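Local coordinates for effector protein HopAB2 (Pseudomonas syringae pv. tomato, PDB 3HGL), which is a secreted virulence effector recognised by the tomato Pto resistance protein, represented here by its Pto-interacting domain, and in susceptible plants suppresses immunity and programmed cell death, at residues 48-51 with 56-59; 31-34 with 38-41. All coordinates share one frame; numbering follows the deposited sequence.

Contact 1: residues 48-51 with 56-59; sequences IFRQ and MPMH
M56, a selenomethionine, starts with CG anti to its backbone N (chi1 178°) and then bends twice, at chi2 (-88°) and chi3 (-123°), and the terminal methyl is thereby carried across to F49. There CE meets the base of the phenylalanine side chain and not its ring, with M56 CE 4.0 Å from F49 CB. The F49 ring leads away from the 56-59 segment into the interior, where it packs on L16 of helix 5-18 and on I61. M56 also rests on I61, and both side chains are buried. The backbones come nearest one step further along the chain, where R50 CA and M56 CA lie 6.5 Å apart. The arrangement is a turn between two helices of the five-helix Pto-interacting domain: after helix 43-52 three residues lead into the single-turn helix 56-59, which sets off in a new direction. On the solvent side of this turn R50 stretches out from CG to NE and passes P57 at a slant, making a van der Waals contact of 3.9 Å between R50 NE and P57 CG. The contact buries R50 NE, which has no hydrogen-bond partner in the model. No hydrogen bond spans the two segments, whose mutual burial amounts to 173 Å². Within helix 56-59 and its approach, a weak bond from H59 ND1 to N55 O ties the short turn to the residue before it.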
loop_
_atom_site.group_PDB
_atom_site.type_symbol
_atom_site.label_atom_id
_atom_site.label_comp_id
_atom_site.label_asym_id
_atom_site.label_seq_id
_atom_site.Cartn_x
_atom_site.Cartn_y
_atom_site.Cartn_z
ATOM N N ILE A 48 -5.119 4.865 -5.833
ATOM C CA ILE A 48 -3.772 5.239 -5.416
ATOM C C ILE A 48 -2.745 4.149 -5.723
ATOM O O ILE A 48 -1.719 4.413 -6.347
ATOM C CB ILE A 48 -3.733 5.567 -3.907
ATOM C CG1 ILE A 48 -4.536 6.845 -3.644
ATOM C CG2 ILE A 48 -2.284 5.719 -3.434
ATOM C CD1 ILE A 48 -4.664 7.219 -2.179
ATOM N N PHE A 49 -3.021 2.921 -5.297
ATOM C CA PHE A 49 -2.096 1.819 -5.542
ATOM C C PHE A 49 -1.807 1.566 -7.023
ATOM O O PHE A 49 -0.698 1.159 -7.378
ATOM C CB PHE A 49 -2.608 0.539 -4.869
ATOM C CG PHE A 49 -2.303 0.473 -3.391
ATOM C CD1 PHE A 49 -1.385 -0.450 -2.899
ATOM C CD2 PHE A 49 -2.913 1.351 -2.500
ATOM C CE1 PHE A 49 -1.075 -0.499 -1.541
ATOM C CE2 PHE A 49 -2.611 1.313 -1.133
ATOM C CZ PHE A 49 -1.690 0.386 -0.654
ATOM N N ARG A 50 -2.783 1.805 -7.893
ATOM C CA ARG A 50 -2.541 1.595 -9.317
ATOM C C ARG A 50 -1.472 2.547 -9.852
ATOM O O ARG A 50 -0.772 2.223 -10.808
ATOM C CB ARG A 50 -3.842 1.740 -10.115
ATOM C CG ARG A 50 -4.669 0.461 -10.100
ATOM C CD ARG A 50 -5.977 0.587 -10.872
ATOM N NE ARG A 50 -6.657 -0.705 -10.967
ATOM C CZ ARG A 50 -7.882 -0.876 -11.454
ATOM N NH1 ARG A 50 -8.578 0.164 -11.893
ATOM N NH2 ARG A 50 -8.413 -2.091 -11.499
ATOM N N GLN A 51 -1.339 3.711 -9.223
ATOM C CA GLN A 51 -0.335 4.698 -9.630
ATOM C C GLN A 51 1.083 4.263 -9.245
ATOM O O GLN A 51 2.060 4.638 -9.899
ATOM C CB GLN A 51 -0.617 6.044 -8.956
ATOM C CG GLN A 51 -1.872 6.745 -9.421
ATOM C CD GLN A 51 -2.248 7.918 -8.530
ATOM O OE1 GLN A 51 -1.433 8.407 -7.741
ATOM N NE2 GLN A 51 -3.486 8.382 -8.660
HETATM N N MSE A 56 -0.154 -4.149 -10.928
HETATM C CA MSE A 56 -1.040 -4.698 -9.905
HETATM C C MSE A 56 -2.385 -5.263 -10.381
HETATM O O MSE A 56 -2.856 -6.274 -9.856
HETATM C CB MSE A 56 -1.275 -3.648 -8.815
HETATM C CG MSE A 56 -2.231 -4.079 -7.720
HETATM SE SE MSE A 56 -4.072 -3.690 -8.137
HETATM C CE MSE A 56 -4.481 -2.591 -6.596
ATOM N N PRO A 57 -3.026 -4.623 -11.374
ATOM C CA PRO A 57 -4.315 -5.155 -11.832
ATOM C C PRO A 57 -4.269 -6.650 -12.147
ATOM O O PRO A 57 -5.151 -7.412 -11.757
ATOM C CB PRO A 57 -4.613 -4.309 -13.070
ATOM C CG PRO A 57 -4.001 -2.986 -12.709
ATOM C CD PRO A 57 -2.667 -3.405 -12.125
HETATM N N MSE A 58 -3.224 -7.064 -12.849
HETATM C CA MSE A 58 -3.074 -8.466 -13.213
HETATM C C MSE A 58 -2.313 -9.301 -12.191
HETATM O O MSE A 58 -2.720 -10.411 -11.872
HETATM C CB MSE A 58 -2.362 -8.585 -14.563
HETATM C CG MSE A 58 -1.839 -9.983 -14.872
HETATM SE SE MSE A 58 -3.237 -11.314 -15.102
HETATM C CE MSE A 58 -3.544 -11.064 -16.997
ATOM N N HIS A 59 -1.217 -8.753 -11.671
ATOM C CA HIS A 59 -0.363 -9.490 -10.746
ATOM C C HIS A 59 -0.499 -9.267 -9.245
ATOM O O HIS A 59 0.029 -10.056 -8.457
ATOM C CB HIS A 59 1.097 -9.261 -11.134
ATOM C CG HIS A 59 1.407 -9.639 -12.548
ATOM N ND1 HIS A 59 1.144 -8.808 -13.617
ATOM C CD2 HIS A 59 1.931 -10.772 -13.074
ATOM C CE1 HIS A 59 1.494 -9.413 -14.738
ATOM N NE2 HIS A 59 1.975 -10.606 -14.437
#

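Contact 2: residues 31-34 with 38-41; sequences RNAM and AVAF
The CB of N32 is directed toward the 38-41 segment and touches V39 CG1 at 3.7 Å. The amide of N32 reaches in the direction of the A38 carbonyl, but N32 ND2 stays 3.7 Å from A38 O and makes no hydrogen bond with it; the N32 side chain also touches D37. At A33 the same V39 methyl continues the contact. V39 CG1, set anti to its own carbonyl carbon (chi1 -62°), presses against the helix backbone, 3.5 Å from A33 N, and also meets the alanine methyl, with A33 CB 3.9 Å from V39 CG1. Here the chain changes direction: helix 23-35 ends just past this point, and the irregular link to helix 43-52 turns and crosses the end of helix 23-35, one of the helix-to-helix connections of this five-helix domain. The nearest backbone approach falls at the same place, 6.1 Å between A33 CA and V39 CA. The methyl of A33 has a second neighbour in the connection, since the F41 ring meets it edge-on, near the ring plane, with F41 CZ 4.2 Å from A33 CB; I61 also packs on A33. M34, a selenomethionine, packs instead on A68, I69 and R72 of helix 66-80.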
loop_
_atom_site.group_PDB
_atom_site.type_symbol
_atom_site.label_atom_id
_atom_site.label_comp_id
_atom_site.label_asym_id
_atom_site.label_seq_id
_atom_site.Cartn_x
_atom_site.Cartn_y
_atom_site.Cartn_z
ATOM N N ARG A 31 -1.409 -6.334 3.644
ATOM C CA ARG A 31 -0.969 -7.599 4.227
ATOM C C ARG A 31 -1.584 -8.755 3.430
ATOM O O ARG A 31 -0.897 -9.723 3.098
ATOM C CB ARG A 31 -1.381 -7.693 5.706
ATOM C CG ARG A 31 -1.052 -9.043 6.348
ATOM C CD ARG A 31 -1.377 -9.073 7.844
ATOM N NE ARG A 31 -0.674 -8.011 8.559
ATOM C CZ ARG A 31 -1.250 -6.901 9.008
ATOM N NH1 ARG A 31 -2.553 -6.705 8.830
ATOM N NH2 ARG A 31 -0.520 -5.968 9.601
ATOM N N ASN A 32 -2.875 -8.650 3.127
ATOM C CA ASN A 32 -3.569 -9.674 2.335
ATOM C C ASN A 32 -2.925 -9.811 0.958
ATOM O O ASN A 32 -2.642 -10.921 0.499
ATOM C CB ASN A 32 -5.037 -9.300 2.128
ATOM C CG ASN A 32 -5.903 -9.634 3.322
ATOM O OD1 ASN A 32 -5.409 -9.970 4.395
ATOM N ND2 ASN A 32 -7.212 -9.540 3.136
ATOM N N ALA A 33 -2.704 -8.678 0.300
ATOM C CA ALA A 33 -2.110 -8.684 -1.034
ATOM C C ALA A 33 -0.746 -9.354 -1.041
ATOM O O ALA A 33 -0.460 -10.188 -1.905
ATOM C CB ALA A 33 -1.989 -7.259 -1.563
HETATM N N MSE A 34 0.096 -8.989 -0.076
HETATM C CA MSE A 34 1.430 -9.562 0.001
HETATM C C MSE A 34 1.438 -11.047 0.346
HETATM O O MSE A 34 2.444 -11.723 0.138
HETATM C CB MSE A 34 2.294 -8.761 0.980
HETATM C CG MSE A 34 2.630 -7.376 0.418
HETATM SE SE MSE A 34 3.539 -6.171 1.617
HETATM C CE MSE A 34 5.321 -6.906 1.449
ATOM N N ALA A 38 -7.054 -12.979 -1.480
ATOM C CA ALA A 38 -7.950 -12.156 -2.281
ATOM C C ALA A 38 -8.009 -10.825 -1.539
ATOM O O ALA A 38 -7.933 -10.801 -0.307
ATOM C CB ALA A 38 -9.337 -12.787 -2.343
ATOM N N VAL A 39 -8.130 -9.729 -2.280
ATOM C CA VAL A 39 -8.183 -8.402 -1.678
ATOM C C VAL A 39 -9.366 -7.581 -2.178
ATOM O O VAL A 39 -9.983 -7.906 -3.192
ATOM C CB VAL A 39 -6.895 -7.609 -1.986
ATOM C CG1 VAL A 39 -5.698 -8.317 -1.387
ATOM C CG2 VAL A 39 -6.728 -7.460 -3.502
ATOM N N ALA A 40 -9.676 -6.517 -1.449
ATOM C CA ALA A 40 -10.763 -5.623 -1.821
ATOM C C ALA A 40 -10.434 -4.202 -1.362
ATOM O O ALA A 40 -11.030 -3.674 -0.416
ATOM C CB ALA A 40 -12.080 -6.098 -1.211
ATOM N N PHE A 41 -9.460 -3.593 -2.033
ATOM C CA PHE A 41 -9.060 -2.226 -1.724
ATOM C C PHE A 41 -10.239 -1.306 -1.986
ATOM O O PHE A 41 -11.029 -1.547 -2.900
ATOM C CB PHE A 41 -7.888 -1.801 -2.616
ATOM C CG PHE A 41 -6.585 -2.440 -2.246
ATOM C CD1 PHE A 41 -5.872 -2.002 -1.131
ATOM C CD2 PHE A 41 -6.085 -3.501 -2.988
ATOM C CE1 PHE A 41 -4.676 -2.616 -0.760
ATOM C CE2 PHE A 41 -4.889 -4.124 -2.626
ATOM C CZ PHE A 41 -4.183 -3.680 -1.508
#

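F41 joins the two contacts, whose centres lie about 11 Å apart. Its ring, which gives A33 an edge in contact 2, also stacks with the ring of F49 from contact 1, F41 CE1 coming within 4.2 Å of F49 CZ. The bent end of M56 reaches the same ring, with M56 CE 4.1 Å from F41 CD2. Along the chain the two follow in series: residues 31-41 complete contact 2 before helix 43-52 brings the chain to contact 1. I61 touches A33, F49 and M56, and so borders both. The whole construct belongs to the region that interacts with Pto.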